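Side-chain contacts in exported protein (Bacteroides fragilis, PDB 3MSW), which is of unknown function but is probably exported, and folds as a single antiparallel beta-sheet of successive hairpins: residues Y85-K90 and D96-Y101; S70-S75 and T81-S86. All coordinates share one frame; numbering follows the deposited sequence.

Contact 1: residues Y85-K90 and D96-Y101; sequences YSVWNK and DLSKKY
The Y85 ring lies obliquely beside the side chains of S98 and K99, its CD2 4.0 Å from S98 CB, while the CB atoms of Y85 and K99 stand 4.1 Å apart. On the same face, V87 CG2 also reaches S98 CB, at 3.9 Å. Two consecutive residues thus face one, and the backbone shows how: Y85 O accepts from both S98 N and K99 N. The bond from S98 N to Y85 O is the shorter, at 2.8 Å, and lies in the carbonyl plane; that from K99 N to Y85 O measures 3.1 Å. Y85 N returns a nearly straight bond to K99 O.

Past this point the register has slipped by one, so S86 pairs with L97 and V87 with D96. On the face of S86 and L97, S86 OG rests 3.4 Å from L97 CD2, a polar-to-methyl contact. Nearer the turn, N89 ND2 donates to D96 OD2 over 2.8 Å, at 168° and on the syn side of the carboxylate but tilted out of its plane, while D96 OD2 lies close to the amide plane of N89. With CG anti to the backbone N of N89 (chi1 -172°), the amide reaches across to D96; its plane stands 82° from the carboxylate, and K92 adds a weak, long ion pair at OD1. The doubled S98-K99 pairing opposite Y85 defines a classic beta bulge in the antiparallel hairpin of strands 80-89 and 94-105.

Contact 2: residues S70-S75 and T81-S86; sequences SRTVIS and TSVEYS
T72 CG2 touches V83 CG1 at 3.6 Å, the two side chains meeting at a slant, and both methyls owe the encounter to lying anti to their own backbone nitrogens (chi1 of V83 -179°). Further along the same face, I74 runs beside V83 and T81, all pointing the same way: its CG2 lies 3.7 Å from T81 CG2, whereas I74 CG1 and V83 CG2 are more loosely apposed at 4.2 Å.

The backbone bonds come in three reciprocal pairs, R71 with S86, V73 with E84 and S75 with S82, each N to the partner's O at 2.8 to 2.9 Å. I74-V83 and T72-Y85 are the non-hydrogen-bonded pairs between them, and the strand axes run 169° apart, the regular register of a beta hairpin, here made by strands 65-77 and 80-89. Between these bonded pairs lie CA-H...O contacts, such as T72 CA to E84 O at 3.3 Å.

Polar groups line the CD1-CE1 side of the Y85 ring. T72 OG1 sits at the ring edge, in plane, 3.6 Å from CD1 of Y85, and S70 OG is equally far from CE1 of Y85 but oblique to the ring. A water, also in the ring plane, bridges S70 OG and Y85 OH, the latter at 3.0 Å. On the opposite face the R71 guanidinium turns away from strand 80-89, its NH2 hydrogen-bonding S55 OG.

In the fold
Strand 80-89 serves both contacts, using one edge for strand 94-105 in contact 1 and the other for strand 65-77 in contact 2; Y85 and S86 belong to each, and the centres lie about 9 Å apart. Both are surface contacts in one sheet of consecutive hairpins, although contact 2, nearer the chain's centre, includes buried S70. Their geometry separates them: strands 142° apart with a bulge in contact 1, against 169° and unbroken register in contact 2. Contact 1 carries a direct amide-carboxylate bond toward its turn; among side chains, contact 2 has methyl packing and a water bridge in place of a direct polar bond. Y101 O, probably hydrogen-bonded to V83 N, joins the two.

Contact 1: residues Y85-K90 and D96-Y101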
ATOM      1  N   TYR A  85       5.985   2.254  -3.685  1.00 22.43           N
ATOM      2  CA  TYR A  85       4.606   2.470  -4.088  1.00 23.33           C
ATOM      3  C   TYR A  85       4.579   2.953  -5.532  1.00 26.95           C
ATOM      4  O   TYR A  85       5.212   3.954  -5.854  1.00 25.23           O
ATOM      5  CB  TYR A  85       3.981   3.522  -3.157  1.00 24.82           C
ATOM      6  CG  TYR A  85       2.583   3.933  -3.548  1.00 26.11           C
ATOM      7  CD1 TYR A  85       1.502   3.073  -3.360  1.00 27.68           C
ATOM      8  CD2 TYR A  85       2.329   5.200  -4.064  1.00 27.93           C
ATOM      9  CE1 TYR A  85       0.204   3.467  -3.670  1.00 26.63           C
ATOM     10  CE2 TYR A  85       1.040   5.583  -4.431  1.00 28.89           C
ATOM     11  CZ  TYR A  85      -0.021   4.722  -4.206  1.00 33.34           C
ATOM     12  OH  TYR A  85      -1.293   5.097  -4.552  1.00 35.72           O
ATOM     13  N   SER A  86       3.850   2.239  -6.400  1.00 24.32           N
ATOM     14  CA  SER A  86       3.727   2.575  -7.818  1.00 25.11           C
ATOM     15  C   SER A  86       2.259   2.790  -8.183  1.00 30.02           C
ATOM     16  O   SER A  86       1.383   2.119  -7.642  1.00 27.46           O
ATOM     17  CB  SER A  86       4.304   1.460  -8.684  1.00 27.47           C
ATOM     18  OG  SER A  86       5.709   1.346  -8.524  1.00 34.46           O
ATOM     19  N   VAL A  87       1.999   3.719  -9.096  1.00 27.75           N
ATOM     20  CA  VAL A  87       0.641   4.046  -9.530  1.00 27.90           C
ATOM     21  C   VAL A  87       0.453   3.471 -10.930  1.00 33.18           C
ATOM     22  O   VAL A  87       1.341   3.621 -11.779  1.00 32.27           O
ATOM     23  CB  VAL A  87       0.406   5.590  -9.490  1.00 33.10           C
ATOM     24  CG1 VAL A  87      -0.993   5.959  -9.975  1.00 33.91           C
ATOM     25  CG2 VAL A  87       0.621   6.133  -8.089  1.00 32.73           C
ATOM     26  N   TRP A  88      -0.701   2.816 -11.175  1.00 32.34           N
ATOM     27  CA  TRP A  88      -1.007   2.275 -12.498  1.00 34.68           C
ATOM     28  C   TRP A  88      -1.233   3.430 -13.480  1.00 40.89           C
ATOM     29  O   TRP A  88      -2.038   4.336 -13.204  1.00 39.45           O
ATOM     30  CB  TRP A  88      -2.239   1.352 -12.454  1.00 33.67           C
ATOM     31  CG  TRP A  88      -2.619   0.778 -13.789  1.00 36.13           C
ATOM     32  CD1 TRP A  88      -3.682   1.140 -14.570  1.00 39.86           C
ATOM     33  CD2 TRP A  88      -1.916  -0.241 -14.514  1.00 36.68           C
ATOM     34  NE1 TRP A  88      -3.685   0.404 -15.732  1.00 39.85           N
ATOM     35  CE2 TRP A  88      -2.634  -0.475 -15.710  1.00 41.26           C
ATOM     36  CE3 TRP A  88      -0.767  -1.010 -14.250  1.00 37.97           C
ATOM     37  CZ2 TRP A  88      -2.229  -1.425 -16.649  1.00 41.64           C
ATOM     38  CZ3 TRP A  88      -0.375  -1.963 -15.176  1.00 40.46           C
ATOM     39  CH2 TRP A  88      -1.120  -2.184 -16.345  1.00 42.08           C
ATOM     40  N   ASN A  89      -0.499   3.408 -14.606  1.00 40.22           N
ATOM     41  CA  ASN A  89      -0.653   4.417 -15.644  1.00 42.89           C
ATOM     42  C   ASN A  89      -1.496   3.786 -16.794  1.00 50.01           C
ATOM     43  O   ASN A  89      -0.958   3.038 -17.616  1.00 48.79           O
ATOM     44  CB  ASN A  89       0.710   4.949 -16.115  1.00 44.23           C
ATOM     45  CG  ASN A  89       0.644   6.139 -17.053  1.00 63.48           C
ATOM     46  OD1 ASN A  89      -0.240   6.263 -17.914  1.00 60.96           O
ATOM     47  ND2 ASN A  89       1.637   7.006 -16.966  1.00 50.66           N
ATOM     48  N   LYS A  90      -2.825   4.043 -16.778  1.00 49.81           N
ATOM     49  CA  LYS A  90      -3.822   3.494 -17.721  1.00 53.02           C
ATOM     50  C   LYS A  90      -3.435   3.636 -19.191  1.00 62.17           C
ATOM     51  O   LYS A  90      -3.465   2.645 -19.927  1.00 63.36           O
ATOM     52  CB  LYS A  90      -5.221   4.100 -17.474  1.00 55.98           C
ATOM     53  N   ASP A  96       3.926   3.270 -12.736  1.00 36.32           N
ATOM     54  CA  ASP A  96       4.912   4.328 -12.526  1.00 35.00           C
ATOM     55  C   ASP A  96       5.330   4.373 -11.042  1.00 35.20           C
ATOM     56  O   ASP A  96       4.470   4.528 -10.172  1.00 31.76           O
ATOM     57  CB  ASP A  96       4.344   5.699 -12.929  1.00 37.40           C
ATOM     58  CG  ASP A  96       4.116   5.925 -14.416  1.00 43.44           C
ATOM     59  OD1 ASP A  96       4.677   5.153 -15.232  1.00 44.64           O
ATOM     60  OD2 ASP A  96       3.399   6.882 -14.762  1.00 45.23           O
ATOM     61  N   LEU A  97       6.650   4.280 -10.761  1.00 31.33           N
ATOM     62  CA  LEU A  97       7.198   4.380  -9.399  1.00 30.26           C
ATOM     63  C   LEU A  97       6.818   5.763  -8.857  1.00 31.81           C
ATOM     64  O   LEU A  97       6.951   6.730  -9.587  1.00 33.51           O
ATOM     65  CB  LEU A  97       8.735   4.196  -9.433  1.00 31.42           C
ATOM     66  CG  LEU A  97       9.272   2.754  -9.359  1.00 36.69           C
ATOM     67  CD1 LEU A  97      10.771   2.724  -9.565  1.00 37.88           C
ATOM     68  CD2 LEU A  97       8.956   2.104  -8.017  1.00 36.01           C
ATOM     69  N   SER A  98       6.220   5.851  -7.654  1.00 25.87           N
ATOM     70  CA  SER A  98       5.758   7.141  -7.141  1.00 26.01           C
ATOM     71  C   SER A  98       6.404   7.541  -5.797  1.00 27.42           C
ATOM     72  O   SER A  98       6.933   8.658  -5.666  1.00 26.22           O
ATOM     73  CB  SER A  98       4.231   7.152  -7.054  1.00 29.40           C
ATOM     74  OG  SER A  98       3.684   8.274  -6.378  1.00 33.29           O
ATOM     75  N   LYS A  99       6.320   6.650  -4.796  1.00 23.21           N
ATOM     76  CA  LYS A  99       6.856   6.900  -3.450  1.00 21.53           C
ATOM     77  C   LYS A  99       7.719   5.743  -2.979  1.00 24.53           C
ATOM     78  O   LYS A  99       7.464   4.587  -3.333  1.00 24.39           O
ATOM     79  CB  LYS A  99       5.721   7.149  -2.419  1.00 22.98           C
ATOM     80  CG  LYS A  99       4.774   8.333  -2.730  1.00 28.29           C
ATOM     81  CD  LYS A  99       5.411   9.747  -2.496  1.00 34.05           C
ATOM     82  CE  LYS A  99       6.163  10.001  -1.172  1.00 40.23           C
ATOM     83  NZ  LYS A  99       5.278  10.281  -0.002  1.00 40.62           N
ATOM     84  N   LYS A 100       8.735   6.049  -2.169  1.00 21.02           N
ATOM     85  CA  LYS A 100       9.587   5.010  -1.588  1.00 20.53           C
ATOM     86  C   LYS A 100       9.817   5.315  -0.131  1.00 24.79           C
ATOM     87  O   LYS A 100      10.069   6.477   0.228  1.00 23.92           O
ATOM     88  CB  LYS A 100      10.906   4.864  -2.353  1.00 23.51           C
ATOM     89  CG  LYS A 100      11.779   3.706  -1.862  1.00 30.44           C
ATOM     90  CD  LYS A 100      13.109   3.663  -2.578  1.00 39.74           C
ATOM     91  CE  LYS A 100      13.731   2.285  -2.515  1.00 51.12           C
ATOM     92  NZ  LYS A 100      15.113   2.291  -3.062  1.00 60.35           N
ATOM     93  N   TYR A 101       9.710   4.285   0.722  1.00 22.23           N
ATOM     94  CA  TYR A 101       9.965   4.434   2.153  1.00 22.02           C
ATOM     95  C   TYR A 101      10.967   3.430   2.618  1.00 25.31           C
ATOM     96  O   TYR A 101      10.893   2.264   2.209  1.00 24.94           O
ATOM     97  CB  TYR A 101       8.684   4.302   3.006  1.00 22.07           C
ATOM     98  CG  TYR A 101       7.563   5.147   2.465  1.00 23.91           C
ATOM     99  CD1 TYR A 101       7.483   6.504   2.760  1.00 26.31           C
ATOM    100  CD2 TYR A 101       6.588   4.598   1.640  1.00 24.61           C
ATOM    101  CE1 TYR A 101       6.501   7.313   2.183  1.00 27.02           C
ATOM    102  CE2 TYR A 101       5.608   5.394   1.057  1.00 25.04           C
ATOM    103  CZ  TYR A 101       5.555   6.745   1.347  1.00 30.11           C
ATOM    104  OH  TYR A 101       4.563   7.522   0.820  1.00 29.55           O
TER

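Contact 2: residues S70-S75 and T81-S86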
ATOM      1  N   SER A  70      -2.966   0.607  -8.060  1.00 24.20           N
ATOM      2  CA  SER A  70      -1.606   0.756  -7.596  1.00 22.59           C
ATOM      3  C   SER A  70      -0.983  -0.561  -7.161  1.00 26.36           C
ATOM      4  O   SER A  70      -1.670  -1.574  -7.073  1.00 22.85           O
ATOM      5  CB  SER A  70      -1.553   1.746  -6.433  1.00 25.15           C
ATOM      6  OG  SER A  70      -2.173   1.230  -5.271  1.00 29.67           O
ATOM      7  N   ARG A  71       0.331  -0.519  -6.867  1.00 23.75           N
ATOM      8  CA  ARG A  71       1.076  -1.681  -6.398  1.00 23.69           C
ATOM      9  C   ARG A  71       2.087  -1.231  -5.336  1.00 29.70           C
ATOM     10  O   ARG A  71       2.712  -0.184  -5.515  1.00 28.95           O
ATOM     11  CB  ARG A  71       1.773  -2.333  -7.593  1.00 26.83           C
ATOM     12  CG  ARG A  71       2.579  -3.573  -7.228  1.00 37.54           C
ATOM     13  CD  ARG A  71       2.780  -4.454  -8.427  1.00 39.53           C
ATOM     14  NE  ARG A  71       1.592  -5.257  -8.670  1.00 52.61           N
ATOM     15  CZ  ARG A  71       1.465  -6.106  -9.679  1.00 68.14           C
ATOM     16  NH1 ARG A  71       2.465  -6.281 -10.539  1.00 55.38           N
ATOM     17  NH2 ARG A  71       0.341  -6.794  -9.835  1.00 45.07           N
ATOM     18  N   THR A  72       2.203  -1.992  -4.213  1.00 24.81           N
ATOM     19  CA  THR A  72       3.151  -1.713  -3.134  1.00 23.88           C
ATOM     20  C   THR A  72       4.020  -2.951  -2.968  1.00 27.72           C
ATOM     21  O   THR A  72       3.500  -4.056  -2.781  1.00 26.76           O
ATOM     22  CB  THR A  72       2.431  -1.340  -1.828  1.00 27.44           C
ATOM     23  OG1 THR A  72       1.558  -0.243  -2.055  1.00 29.45           O
ATOM     24  CG2 THR A  72       3.410  -0.983  -0.699  1.00 26.65           C
ATOM     25  N   VAL A  73       5.344  -2.770  -3.064  1.00 23.69           N
ATOM     26  CA  VAL A  73       6.298  -3.857  -2.924  1.00 21.37           C
ATOM     27  C   VAL A  73       7.046  -3.631  -1.637  1.00 26.82           C
ATOM     28  O   VAL A  73       7.694  -2.592  -1.485  1.00 25.16           O
ATOM     29  CB  VAL A  73       7.247  -3.991  -4.157  1.00 25.11           C
ATOM     30  CG1 VAL A  73       8.230  -5.147  -3.959  1.00 25.39           C
ATOM     31  CG2 VAL A  73       6.452  -4.195  -5.449  1.00 25.08           C
ATOM     32  N   ILE A  74       6.952  -4.590  -0.699  1.00 24.37           N
ATOM     33  CA  ILE A  74       7.638  -4.510   0.595  1.00 22.96           C
ATOM     34  C   ILE A  74       8.745  -5.551   0.585  1.00 26.27           C
ATOM     35  O   ILE A  74       8.469  -6.749   0.458  1.00 24.82           O
ATOM     36  CB  ILE A  74       6.690  -4.721   1.827  1.00 25.43           C
ATOM     37  CG1 ILE A  74       5.520  -3.736   1.875  1.00 24.89           C
ATOM     38  CG2 ILE A  74       7.474  -4.662   3.135  1.00 26.81           C
ATOM     39  CD1 ILE A  74       4.239  -4.259   1.340  1.00 39.31           C
ATOM     40  N   SER A  75      10.000  -5.096   0.730  1.00 23.73           N
ATOM     41  CA  SER A  75      11.167  -5.960   0.758  1.00 23.69           C
ATOM     42  C   SER A  75      11.802  -5.841   2.124  1.00 28.44           C
ATOM     43  O   SER A  75      12.013  -4.727   2.633  1.00 25.90           O
ATOM     44  CB  SER A  75      12.170  -5.549  -0.317  1.00 27.44           C
ATOM     45  OG  SER A  75      11.600  -5.610  -1.612  1.00 33.98           O
ATOM     46  N   THR A  81      13.769  -2.353   5.959  1.00 23.57           N
ATOM     47  CA  THR A  81      12.548  -2.617   5.211  1.00 22.66           C
ATOM     48  C   THR A  81      12.457  -1.504   4.169  1.00 26.20           C
ATOM     49  O   THR A  81      12.520  -0.312   4.505  1.00 23.19           O
ATOM     50  CB  THR A  81      11.277  -2.620   6.105  1.00 27.11           C
ATOM     51  OG1 THR A  81      11.413  -3.601   7.118  1.00 25.73           O
ATOM     52  CG2 THR A  81       9.988  -2.936   5.307  1.00 22.36           C
ATOM     53  N   SER A  82      12.278  -1.896   2.915  1.00 22.26           N
ATOM     54  CA  SER A  82      12.137  -0.963   1.802  1.00 22.28           C
ATOM     55  C   SER A  82      10.715  -1.157   1.217  1.00 25.48           C
ATOM     56  O   SER A  82      10.313  -2.297   0.979  1.00 24.26           O
ATOM     57  CB  SER A  82      13.203  -1.285   0.763  1.00 29.67           C
ATOM     58  OG  SER A  82      13.313  -0.302  -0.247  1.00 41.73           O
ATOM     59  N   VAL A  83       9.955  -0.055   1.020  1.00 22.11           N
ATOM     60  CA  VAL A  83       8.561  -0.045   0.515  1.00 21.62           C
ATOM     61  C   VAL A  83       8.505   0.832  -0.749  1.00 26.08           C
ATOM     62  O   VAL A  83       8.855   2.011  -0.686  1.00 24.51           O
ATOM     63  CB  VAL A  83       7.562   0.475   1.611  1.00 23.83           C
ATOM     64  CG1 VAL A  83       6.125   0.463   1.119  1.00 22.74           C
ATOM     65  CG2 VAL A  83       7.680  -0.307   2.916  1.00 23.74           C
ATOM     66  N   GLU A  84       8.106   0.256  -1.889  1.00 22.22           N
ATOM     67  CA  GLU A  84       7.973   1.038  -3.112  1.00 22.05           C
ATOM     68  C   GLU A  84       6.524   1.042  -3.507  1.00 25.03           C
ATOM     69  O   GLU A  84       5.927  -0.029  -3.713  1.00 22.69           O
ATOM     70  CB  GLU A  84       8.823   0.484  -4.270  1.00 24.61           C
ATOM     71  CG  GLU A  84      10.313   0.750  -4.095  1.00 35.12           C
ATOM     72  CD  GLU A  84      11.211   0.231  -5.200  1.00 52.80           C
ATOM     73  OE1 GLU A  84      10.688  -0.256  -6.229  1.00 46.71           O
ATOM     74  OE2 GLU A  84      12.446   0.277  -5.017  1.00 51.98           O
ATOM     75  N   TYR A  85       5.985   2.254  -3.685  1.00 22.43           N
ATOM     76  CA  TYR A  85       4.606   2.470  -4.088  1.00 23.33           C
ATOM     77  C   TYR A  85       4.579   2.953  -5.532  1.00 26.95           C
ATOM     78  O   TYR A  85       5.212   3.954  -5.854  1.00 25.23           O
ATOM     79  CB  TYR A  85       3.981   3.522  -3.157  1.00 24.82           C
ATOM     80  CG  TYR A  85       2.583   3.933  -3.548  1.00 26.11           C
ATOM     81  CD1 TYR A  85       1.502   3.073  -3.360  1.00 27.68           C
ATOM     82  CD2 TYR A  85       2.329   5.200  -4.064  1.00 27.93           C
ATOM     83  CE1 TYR A  85       0.204   3.467  -3.670  1.00 26.63           C
ATOM     84  CE2 TYR A  85       1.040   5.583  -4.431  1.00 28.89           C
ATOM     85  CZ  TYR A  85      -0.021   4.722  -4.206  1.00 33.34           C
ATOM     86  OH  TYR A  85      -1.293   5.097  -4.552  1.00 35.72           O
ATOM     87  N   SER A  86       3.850   2.239  -6.400  1.00 24.32           N
ATOM     88  CA  SER A  86       3.727   2.575  -7.818  1.00 25.11           C
ATOM     89  C   SER A  86       2.259   2.790  -8.183  1.00 30.02           C
ATOM     90  O   SER A  86       1.383   2.119  -7.642  1.00 27.46           O
ATOM     91  CB  SER A  86       4.304   1.460  -8.684  1.00 27.47           C
ATOM     92  OG  SER A  86       5.709   1.346  -8.524  1.00 34.46           O
TER
HETATM   93  O   HOH W   1      -3.604   3.174  -4.349  1.00 32.38           O